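Local structure of endoglucanase (5H4U) at residues A[28-37]-A[62-73]; A[137-145]-A[183-194]. The protein hydrolyses internal beta-1,4-glucosidic bonds in carboxymethylcellulose, lichenan and barley beta-glucan, releasing mainly cellobiose, cellotriose and cellotetraose from carboxymethylcellulose. All blocks are in the same frame, centred on the assembly; numbering follows the deposited sequence.

Contact 1 of 2, residues A[28-37]-A[62-73]; sequences WDCCKPSCSW and TQSGCNGGSSYV
The backbones of 28-37 and 62-73 come closest at K32 and Y72, whose CA atoms lie 4.7 Å apart, and a weak but straight bond from V73 N to C30 O (3.3 Å, 167°) joins them next door. Both segments belong to the long, disulfide-rich loop that follows strand 19-27 of the double-psi beta-barrel of glycosyl hydrolase family 45. The covalent tie is the disulfide C31-C66. C31 SG stands beside its own backbone N (chi1 -56°), and C66 SG reaches it from a short 3-10 turn, with a bridge torsion of -75°. S64 OG accepts from C66 N, an ST turn. On the other segment D29, inferred to be the nucleophile, forms an Asx turn. Its OD1 takes C31 N from above the carboxylate plane, so the residue bonded to C66 also donates to D29 and probably helps position it. K32 runs along 62-73 with its methylenes. Its CB meets S64 CB at 3.5 Å, and its CD passes S71 OG at 3.7 Å. CE lies over the centre of one face of the W37 ring. The chain bends at chi4, and NZ is held by S36 O, which it meets from above the carbonyl plane, and by S60 O. NZ also donates to a water that bonds to T62 O and S71 OG. At the other end V73 CG1 packs obliquely on W28 CZ2, 3.8 Å away. C30 O lies at the edge of the Y72 ring, near CD1, while Y72 OH bonds to S154. A second water joins the segments at their middle: it donates to K32 O and is hydrogen-bonded to S64 OG, each at 2.7 Å.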
loop_
_atom_site.group_PDB
_atom_site.type_symbol
_atom_site.label_atom_id
_atom_site.label_comp_id
_atom_site.label_asym_id
_atom_site.label_seq_id
_atom_site.Cartn_x
_atom_site.Cartn_y
_atom_site.Cartn_z
ATOM N N TRP A 28 -6.822 2.404 -1.597
ATOM C CA TRP A 28 -6.891 0.982 -1.904
ATOM C C TRP A 28 -7.751 0.854 -3.163
ATOM O O TRP A 28 -8.977 0.773 -3.086
ATOM C CB TRP A 28 -7.460 0.161 -0.773
ATOM C CG TRP A 28 -7.311 -1.294 -0.989
ATOM C CD1 TRP A 28 -8.095 -2.103 -1.768
ATOM C CD2 TRP A 28 -6.321 -2.132 -0.404
ATOM N NE1 TRP A 28 -7.645 -3.402 -1.706
ATOM C CE2 TRP A 28 -6.557 -3.448 -0.874
ATOM C CE3 TRP A 28 -5.256 -1.903 0.470
ATOM C CZ2 TRP A 28 -5.759 -4.523 -0.500
ATOM C CZ3 TRP A 28 -4.465 -2.969 0.839
ATOM C CH2 TRP A 28 -4.724 -4.268 0.360
ATOM N N ASP A 29 -7.088 0.848 -4.303
ATOM C CA ASP A 29 -7.756 0.727 -5.578
ATOM C C ASP A 29 -7.737 -0.701 -6.101
ATOM O O ASP A 29 -8.230 -0.943 -7.199
ATOM C CB ASP A 29 -7.124 1.690 -6.591
ATOM C CG ASP A 29 -5.672 1.372 -6.889
ATOM O OD1 ASP A 29 -5.147 0.350 -6.380
ATOM O OD2 ASP A 29 -5.039 2.182 -7.610
ATOM N N CYS A 30 -7.157 -1.641 -5.357
ATOM C CA CYS A 30 -7.138 -3.050 -5.709
ATOM C C CYS A 30 -6.246 -3.380 -6.901
ATOM O O CYS A 30 -6.203 -4.549 -7.310
ATOM C CB CYS A 30 -8.548 -3.578 -6.018
ATOM S SG CYS A 30 -9.731 -3.554 -4.654
ATOM N N CYS A 31 -5.545 -2.408 -7.491
ATOM C CA CYS A 31 -4.883 -2.662 -8.763
ATOM C C CYS A 31 -3.570 -3.410 -8.568
ATOM O O CYS A 31 -2.939 -3.344 -7.510
ATOM C CB CYS A 31 -4.566 -1.368 -9.480
ATOM S SG CYS A 31 -5.960 -0.341 -9.758
ATOM N N LYS A 32 -3.119 -4.059 -9.631
ATOM C CA LYS A 32 -1.813 -4.689 -9.564
ATOM C C LYS A 32 -0.759 -3.597 -9.431
ATOM O O LYS A 32 -0.712 -2.686 -10.264
ATOM C CB LYS A 32 -1.569 -5.542 -10.807
ATOM C CG LYS A 32 -0.141 -5.992 -10.984
ATOM C CD LYS A 32 0.116 -6.610 -12.357
ATOM C CE LYS A 32 1.623 -6.743 -12.635
ATOM N NZ LYS A 32 2.198 -8.119 -12.583
ATOM N N PRO A 33 0.063 -3.620 -8.389
ATOM C CA PRO A 33 0.978 -2.505 -8.139
ATOM C C PRO A 33 2.162 -2.505 -9.100
ATOM O O PRO A 33 2.595 -3.546 -9.605
ATOM C CB PRO A 33 1.421 -2.745 -6.696
ATOM C CG PRO A 33 1.294 -4.212 -6.508
ATOM C CD PRO A 33 0.188 -4.687 -7.380
ATOM N N SER A 34 2.697 -1.306 -9.337
ATOM C CA SER A 34 3.658 -1.144 -10.423
ATOM C C SER A 34 4.927 -1.958 -10.205
ATOM O O SER A 34 5.522 -2.431 -11.175
ATOM C CB SER A 34 3.994 0.332 -10.618
ATOM O OG SER A 34 4.850 0.799 -9.598
ATOM N N CYS A 35 5.325 -2.188 -8.955
ATOM C CA CYS A 35 6.522 -2.977 -8.685
ATOM C C CYS A 35 6.267 -4.475 -8.814
ATOM O O CYS A 35 7.168 -5.276 -8.524
ATOM C CB CYS A 35 7.065 -2.678 -7.285
ATOM S SG CYS A 35 7.452 -0.946 -6.977
ATOM N N SER A 36 5.056 -4.867 -9.217
ATOM C CA SER A 36 4.736 -6.257 -9.475
ATOM C C SER A 36 5.123 -6.705 -10.883
ATOM O O SER A 36 4.934 -7.875 -11.209
ATOM C CB SER A 36 3.248 -6.503 -9.229
ATOM N N TRP A 37 5.669 -5.830 -11.719
ATOM C CA TRP A 37 6.215 -6.295 -12.989
ATOM C C TRP A 37 7.697 -6.622 -12.836
ATOM O O TRP A 37 8.392 -6.113 -11.950
ATOM C CB TRP A 37 6.040 -5.265 -14.101
ATOM C CG TRP A 37 4.657 -4.797 -14.282
ATOM C CD1 TRP A 37 4.097 -3.735 -13.692
ATOM C CD2 TRP A 37 3.640 -5.377 -15.122
ATOM N NE1 TRP A 37 2.793 -3.604 -14.084
ATOM C CE2 TRP A 37 2.485 -4.596 -14.970
ATOM C CE3 TRP A 37 3.597 -6.476 -15.988
ATOM C CZ2 TRP A 37 1.292 -4.873 -15.645
ATOM C CZ3 TRP A 37 2.416 -6.746 -16.658
ATOM C CH2 TRP A 37 1.281 -5.946 -16.482
ATOM N N THR A 62 0.889 -11.456 -15.892
ATOM C CA THR A 62 -0.529 -11.302 -16.170
ATOM C C THR A 62 -0.942 -9.838 -16.027
ATOM O O THR A 62 -0.532 -9.138 -15.095
ATOM C CB THR A 62 -1.364 -12.186 -15.242
ATOM O OG1 THR A 62 -0.980 -13.552 -15.423
ATOM C CG2 THR A 62 -2.843 -12.067 -15.557
ATOM N N GLN A 63 -1.743 -9.375 -16.988
ATOM C CA GLN A 63 -2.217 -7.999 -16.979
ATOM C C GLN A 63 -3.143 -7.755 -15.774
ATOM O O GLN A 63 -3.744 -8.675 -15.210
ATOM C CB GLN A 63 -2.904 -7.683 -18.316
ATOM C CG GLN A 63 -3.586 -6.306 -18.410
ATOM C CD GLN A 63 -2.603 -5.100 -18.320
ATOM O OE1 GLN A 63 -1.896 -4.785 -19.270
ATOM N NE2 GLN A 63 -2.554 -4.459 -17.171
ATOM N N SER A 64 -3.211 -6.496 -15.365
ATOM C CA SER A 64 -3.940 -6.084 -14.178
ATOM C C SER A 64 -5.433 -5.971 -14.451
ATOM O O SER A 64 -5.860 -5.574 -15.540
ATOM C CB SER A 64 -3.412 -4.737 -13.702
ATOM O OG SER A 64 -4.400 -4.045 -12.972
ATOM N N GLY A 65 -6.234 -6.295 -13.425
ATOM C CA GLY A 65 -7.654 -6.071 -13.528
ATOM C C GLY A 65 -7.983 -4.621 -13.796
ATOM O O GLY A 65 -8.967 -4.323 -14.475
ATOM N N CYS A 66 -7.143 -3.699 -13.310
ATOM C CA CYS A 66 -7.344 -2.282 -13.595
ATOM C C CYS A 66 -7.183 -1.965 -15.077
ATOM O O CYS A 66 -7.748 -0.971 -15.554
ATOM C CB CYS A 66 -6.412 -1.439 -12.712
ATOM S SG CYS A 66 -7.119 -1.456 -11.007
ATOM N N ASN A 67 -6.506 -2.817 -15.843
ATOM C CA ASN A 67 -6.299 -2.571 -17.269
ATOM C C ASN A 67 -6.994 -3.634 -18.108
ATOM O O ASN A 67 -6.605 -3.894 -19.250
ATOM C CB ASN A 67 -4.811 -2.502 -17.614
ATOM C CG ASN A 67 -4.060 -1.449 -16.804
ATOM O OD1 ASN A 67 -4.438 -0.278 -16.800
ATOM N ND2 ASN A 67 -3.028 -1.864 -16.090
ATOM N N GLY A 68 -8.004 -4.275 -17.548
ATOM C CA GLY A 68 -8.768 -5.255 -18.268
ATOM C C GLY A 68 -8.283 -6.673 -18.127
ATOM O O GLY A 68 -8.890 -7.577 -18.723
ATOM N N GLY A 69 -7.263 -6.918 -17.332
ATOM C CA GLY A 69 -6.764 -8.257 -17.103
ATOM C C GLY A 69 -7.389 -8.903 -15.884
ATOM O O GLY A 69 -8.539 -8.653 -15.536
ATOM N N SER A 70 -6.613 -9.734 -15.207
ATOM C CA SER A 70 -7.171 -10.523 -14.121
ATOM C C SER A 70 -6.282 -10.593 -12.878
ATOM O O SER A 70 -6.497 -11.466 -12.038
ATOM C CB SER A 70 -7.481 -11.919 -14.657
ATOM O OG SER A 70 -6.300 -12.518 -15.153
ATOM N N SER A 71 -5.293 -9.724 -12.740
ATOM C CA SER A 71 -4.368 -9.738 -11.612
ATOM C C SER A 71 -4.658 -8.597 -10.639
ATOM O O SER A 71 -4.854 -7.455 -11.055
ATOM C CB SER A 71 -2.939 -9.633 -12.126
ATOM O OG SER A 71 -2.055 -9.317 -11.088
ATOM N N TYR A 72 -4.644 -8.893 -9.338
ATOM C CA TYR A 72 -5.009 -7.913 -8.309
ATOM C C TYR A 72 -3.974 -7.886 -7.192
ATOM O O TYR A 72 -3.054 -8.709 -7.149
ATOM C CB TYR A 72 -6.400 -8.210 -7.732
ATOM C CG TYR A 72 -7.478 -8.113 -8.782
ATOM C CD1 TYR A 72 -8.125 -6.908 -9.020
ATOM C CD2 TYR A 72 -7.805 -9.190 -9.570
ATOM C CE1 TYR A 72 -9.082 -6.794 -9.982
ATOM C CE2 TYR A 72 -8.756 -9.089 -10.536
ATOM C CZ TYR A 72 -9.402 -7.889 -10.736
ATOM O OH TYR A 72 -10.360 -7.780 -11.710
ATOM N N VAL A 73 -4.114 -6.904 -6.294
ATOM C CA VAL A 73 -3.287 -6.881 -5.089
ATOM C C VAL A 73 -3.748 -7.976 -4.131
ATOM O O VAL A 73 -4.941 -8.292 -4.034
ATOM C CB VAL A 73 -3.313 -5.494 -4.415
ATOM C CG1 VAL A 73 -4.715 -5.092 -4.068
ATOM C CG2 VAL A 73 -2.421 -5.492 -3.154
HETATM O O HOH W 1 -2.613 -2.221 -12.126
HETATM O O HOH W 2 0.274 -9.971 -12.417
#

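Contact 2 of 2, residues A[137-145]-A[183-194]; sequences FDLMIPGGG and LRAGCNWRFGWF
I141 CG1 lies beside its backbone N (chi1 -49°) and the chain runs on extended to CD1 (chi2 164°), while F194 CG is anti to its own N (chi1 -168°). CD1 therefore ends over one face of the F194 ring, offset toward its rim and 4.2 Å from CZ. The same methyl touches the edge of the W189 ring near its plane. The other branch, CG2, packs on R190 CB at 3.6 Å. Two residues earlier, within strand 135-140, L139 adds its CD2, which meets F194 CE1 obliquely. Here the end of the strand and the turn after it pack under helix 184-191, which covers this part of the family 45 barrel. The turn, I141 to G144, is type II, with G143 in its third position. P142 lays its ring on the start of the helix: CD is 3.8 Å from G186 C, where no side chain intervenes, and CB is 3.7 Å from L183 CB. P142 O faces C187 and receives a CA-H...O contact at 3.3 Å. C187 SG forms a disulfide with C176. R190 extends past the turn with F191 CZ over one face of its guanidinium. Its NH1 lies 3.3 Å from G143 O, at an angle too poor for a hydrogen bond. One water links P142 O to NH1, weakly on the arginine side. The two segments are thus held mainly by apolar packing, and R190's polar end is satisfied outside them, NH1 by I170 O and NH2 by N196 OD1.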
loop_
_atom_site.group_PDB
_atom_site.type_symbol
_atom_site.label_atom_id
_atom_site.label_comp_id
_atom_site.label_asym_id
_atom_site.label_seq_id
_atom_site.Cartn_x
_atom_site.Cartn_y
_atom_site.Cartn_z
ATOM N N PHE A 137 3.873 9.416 0.356
ATOM C CA PHE A 137 3.632 7.991 0.570
ATOM C C PHE A 137 2.129 7.791 0.653
ATOM O O PHE A 137 1.465 8.404 1.492
ATOM C CB PHE A 137 4.309 7.482 1.845
ATOM C CG PHE A 137 5.761 7.134 1.678
ATOM C CD1 PHE A 137 6.723 8.129 1.596
ATOM C CD2 PHE A 137 6.177 5.810 1.672
ATOM C CE1 PHE A 137 8.059 7.809 1.468
ATOM C CE2 PHE A 137 7.512 5.483 1.535
ATOM C CZ PHE A 137 8.456 6.472 1.428
ATOM N N ASP A 138 1.597 6.927 -0.201
ATOM C CA ASP A 138 0.169 6.609 -0.223
ATOM C C ASP A 138 0.042 5.253 0.442
ATOM O O ASP A 138 0.382 4.235 -0.152
ATOM C CB ASP A 138 -0.398 6.606 -1.642
ATOM C CG ASP A 138 0.106 7.783 -2.490
ATOM O OD1 ASP A 138 0.181 8.926 -1.968
ATOM O OD2 ASP A 138 0.410 7.579 -3.696
ATOM N N LEU A 139 -0.378 5.247 1.700
ATOM C CA LEU A 139 -0.501 3.997 2.440
ATOM C C LEU A 139 -1.643 3.155 1.887
ATOM O O LEU A 139 -2.751 3.647 1.670
ATOM C CB LEU A 139 -0.706 4.268 3.941
ATOM C CG LEU A 139 0.417 4.880 4.798
ATOM C CD1 LEU A 139 1.066 6.083 4.171
ATOM C CD2 LEU A 139 -0.084 5.255 6.174
ATOM N N MET A 140 -1.388 1.869 1.728
ATOM C CA MET A 140 -2.390 0.963 1.183
ATOM C C MET A 140 -3.295 0.490 2.321
ATOM O O MET A 140 -2.919 -0.359 3.127
ATOM C CB MET A 140 -1.701 -0.188 0.460
ATOM C CG MET A 140 -1.332 0.179 -0.959
ATOM S SD MET A 140 -0.292 -0.999 -1.867
ATOM C CE MET A 140 -1.552 -2.085 -2.517
ATOM N N ILE A 141 -4.502 1.049 2.394
ATOM C CA ILE A 141 -5.454 0.738 3.453
ATOM C C ILE A 141 -6.813 0.398 2.852
ATOM O O ILE A 141 -7.431 1.248 2.211
ATOM C CB ILE A 141 -5.580 1.904 4.442
ATOM C CG1 ILE A 141 -4.175 2.354 4.857
ATOM C CG2 ILE A 141 -6.342 1.457 5.653
ATOM C CD1 ILE A 141 -4.111 3.687 5.517
ATOM N N PRO A 142 -7.325 -0.819 3.035
ATOM C CA PRO A 142 -8.642 -1.162 2.484
ATOM C C PRO A 142 -9.723 -0.247 3.030
ATOM O O PRO A 142 -9.876 -0.085 4.241
ATOM C CB PRO A 142 -8.844 -2.607 2.946
ATOM C CG PRO A 142 -7.497 -3.107 3.206
ATOM C CD PRO A 142 -6.708 -1.962 3.709
ATOM N N GLY A 143 -10.430 0.410 2.123
ATOM C CA GLY A 143 -11.473 1.315 2.515
ATOM C C GLY A 143 -11.062 2.764 2.544
ATOM O O GLY A 143 -11.911 3.615 2.820
ATOM N N GLY A 144 -9.773 3.066 2.343
ATOM C CA GLY A 144 -9.320 4.439 2.339
ATOM C C GLY A 144 -9.525 5.217 1.059
ATOM O O GLY A 144 -9.047 6.352 0.979
ATOM N N GLY A 145 -10.250 4.689 0.084
ATOM C CA GLY A 145 -10.465 5.379 -1.185
ATOM C C GLY A 145 -9.678 4.780 -2.342
ATOM O O GLY A 145 -8.530 4.347 -2.185
ATOM N N LEU A 183 -10.703 -8.183 3.592
ATOM C CA LEU A 183 -10.000 -6.913 3.765
ATOM C C LEU A 183 -10.360 -6.234 5.075
ATOM O O LEU A 183 -9.814 -5.166 5.392
ATOM C CB LEU A 183 -10.280 -5.961 2.597
ATOM C CG LEU A 183 -9.884 -6.468 1.215
ATOM C CD1 LEU A 183 -10.385 -5.495 0.201
ATOM C CD2 LEU A 183 -8.372 -6.640 1.075
ATOM N N ARG A 184 -11.254 -6.838 5.851
ATOM C CA ARG A 184 -11.808 -6.142 6.992
ATOM C C ARG A 184 -10.755 -5.908 8.067
ATOM O O ARG A 184 -10.899 -4.978 8.870
ATOM C CB ARG A 184 -13.013 -6.910 7.511
ATOM C CG ARG A 184 -14.312 -6.467 6.823
ATOM C CD ARG A 184 -15.355 -7.543 6.977
ATOM N NE ARG A 184 -16.325 -7.582 5.888
ATOM C CZ ARG A 184 -17.518 -8.167 5.991
ATOM N NH1 ARG A 184 -17.876 -8.757 7.132
ATOM N NH2 ARG A 184 -18.348 -8.169 4.965
ATOM N N ALA A 185 -9.753 -6.783 8.175
ATOM C CA ALA A 185 -8.667 -6.487 9.097
ATOM C C ALA A 185 -8.042 -5.142 8.754
ATOM O O ALA A 185 -7.993 -4.232 9.592
ATOM C CB ALA A 185 -7.609 -7.601 9.086
ATOM N N GLY A 186 -7.616 -4.980 7.502
ATOM C CA GLY A 186 -6.921 -3.760 7.129
ATOM C C GLY A 186 -7.787 -2.547 7.348
ATOM O O GLY A 186 -7.374 -1.573 7.985
ATOM N N CYS A 187 -9.032 -2.633 6.885
ATOM C CA CYS A 187 -10.012 -1.589 7.129
ATOM C C CYS A 187 -10.003 -1.198 8.595
ATOM O O CYS A 187 -9.771 -0.032 8.933
ATOM C CB CYS A 187 -11.390 -2.089 6.698
ATOM S SG CYS A 187 -12.643 -0.871 6.661
ATOM N N ASN A 188 -10.146 -2.186 9.484
ATOM C CA ASN A 188 -10.246 -1.886 10.911
ATOM C C ASN A 188 -8.969 -1.258 11.450
ATOM O O ASN A 188 -9.019 -0.357 12.303
ATOM C CB ASN A 188 -10.633 -3.147 11.683
ATOM C CG ASN A 188 -12.141 -3.399 11.635
ATOM O OD1 ASN A 188 -12.942 -2.487 11.872
ATOM N ND2 ASN A 188 -12.531 -4.597 11.233
ATOM N N TRP A 189 -7.817 -1.715 10.959
ATOM C CA TRP A 189 -6.543 -1.125 11.349
ATOM C C TRP A 189 -6.553 0.394 11.193
ATOM O O TRP A 189 -5.976 1.116 12.012
ATOM C CB TRP A 189 -5.458 -1.765 10.503
ATOM C CG TRP A 189 -4.060 -1.355 10.739
ATOM C CD1 TRP A 189 -3.138 -1.987 11.513
ATOM C CD2 TRP A 189 -3.384 -0.256 10.109
ATOM N NE1 TRP A 189 -1.936 -1.328 11.427
ATOM C CE2 TRP A 189 -2.063 -0.265 10.569
ATOM C CE3 TRP A 189 -3.782 0.742 9.215
ATOM C CZ2 TRP A 189 -1.134 0.686 10.169
ATOM C CZ3 TRP A 189 -2.866 1.678 8.823
ATOM C CH2 TRP A 189 -1.557 1.652 9.300
ATOM N N ARG A 190 -7.248 0.898 10.176
ATOM C CA ARG A 190 -7.267 2.333 9.944
ATOM C C ARG A 190 -7.934 3.097 11.096
ATOM O O ARG A 190 -7.566 4.248 11.379
ATOM C CB ARG A 190 -7.970 2.615 8.620
ATOM C CG ARG A 190 -8.187 4.067 8.326
ATOM C CD ARG A 190 -9.264 4.230 7.303
ATOM N NE ARG A 190 -9.755 5.597 7.277
ATOM C CZ ARG A 190 -10.755 6.015 6.517
ATOM N NH1 ARG A 190 -11.377 5.184 5.694
ATOM N NH2 ARG A 190 -11.135 7.270 6.595
ATOM N N PHE A 191 -8.904 2.478 11.770
ATOM C CA PHE A 191 -9.604 3.132 12.858
ATOM C C PHE A 191 -9.088 2.753 14.232
ATOM O O PHE A 191 -9.469 3.404 15.213
ATOM C CB PHE A 191 -11.098 2.825 12.783
ATOM C CG PHE A 191 -11.739 3.330 11.551
ATOM C CD1 PHE A 191 -12.041 4.673 11.451
ATOM C CD2 PHE A 191 -12.016 2.495 10.490
ATOM C CE1 PHE A 191 -12.618 5.180 10.329
ATOM C CE2 PHE A 191 -12.598 3.006 9.352
ATOM C CZ PHE A 191 -12.899 4.352 9.275
ATOM N N GLY A 192 -8.218 1.749 14.331
ATOM C CA GLY A 192 -7.700 1.383 15.632
ATOM C C GLY A 192 -6.299 1.903 15.868
ATOM O O GLY A 192 -6.123 2.964 16.473
ATOM N N TRP A 193 -5.300 1.225 15.302
ATOM C CA TRP A 193 -3.920 1.653 15.493
ATOM C C TRP A 193 -3.654 2.969 14.783
ATOM O O TRP A 193 -2.931 3.831 15.300
ATOM C CB TRP A 193 -2.983 0.571 14.964
ATOM C CG TRP A 193 -1.495 0.816 15.135
ATOM C CD1 TRP A 193 -0.681 0.234 16.063
ATOM C CD2 TRP A 193 -0.643 1.661 14.340
ATOM N NE1 TRP A 193 0.611 0.660 15.905
ATOM C CE2 TRP A 193 0.663 1.546 14.863
ATOM C CE3 TRP A 193 -0.861 2.511 13.252
ATOM C CZ2 TRP A 193 1.747 2.245 14.340
ATOM C CZ3 TRP A 193 0.206 3.214 12.743
ATOM C CH2 TRP A 193 1.502 3.071 13.282
ATOM N N PHE A 194 -4.235 3.134 13.592
ATOM C CA PHE A 194 -4.052 4.299 12.741
ATOM C C PHE A 194 -4.939 5.466 13.151
ATOM O O PHE A 194 -4.692 6.591 12.727
ATOM C CB PHE A 194 -4.335 3.875 11.299
ATOM C CG PHE A 194 -3.916 4.864 10.250
ATOM C CD1 PHE A 194 -2.590 4.948 9.833
ATOM C CD2 PHE A 194 -4.852 5.686 9.654
ATOM C CE1 PHE A 194 -2.210 5.834 8.844
ATOM C CE2 PHE A 194 -4.466 6.582 8.677
ATOM C CZ PHE A 194 -3.135 6.646 8.266
HETATM O O HOH W 3 -11.053 1.747 5.844
#

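Overall arrangement
From the N terminus, strand 19-27 leads straight into 28-37. Contact 1 then closes a loop of 24 residues without helix or strand. The chain passes through several barrel strands before 137-145, and contact 2 closes a second loop of 37 residues, including helix 152-156. The two are in series. Their centres are 19 Å apart, yet they touch: W28 N probably bonds to G145 O, and V73 packs on M140. Contact 1 thus ties the disulfide-rich loop to the barrel end, where contact 2 holds helix 184-191. The side chains of the inferred catalytic residues D29 and D138 lie about 9 Å apart at their nearest atoms, compatible with the inverting mechanism known for family 45.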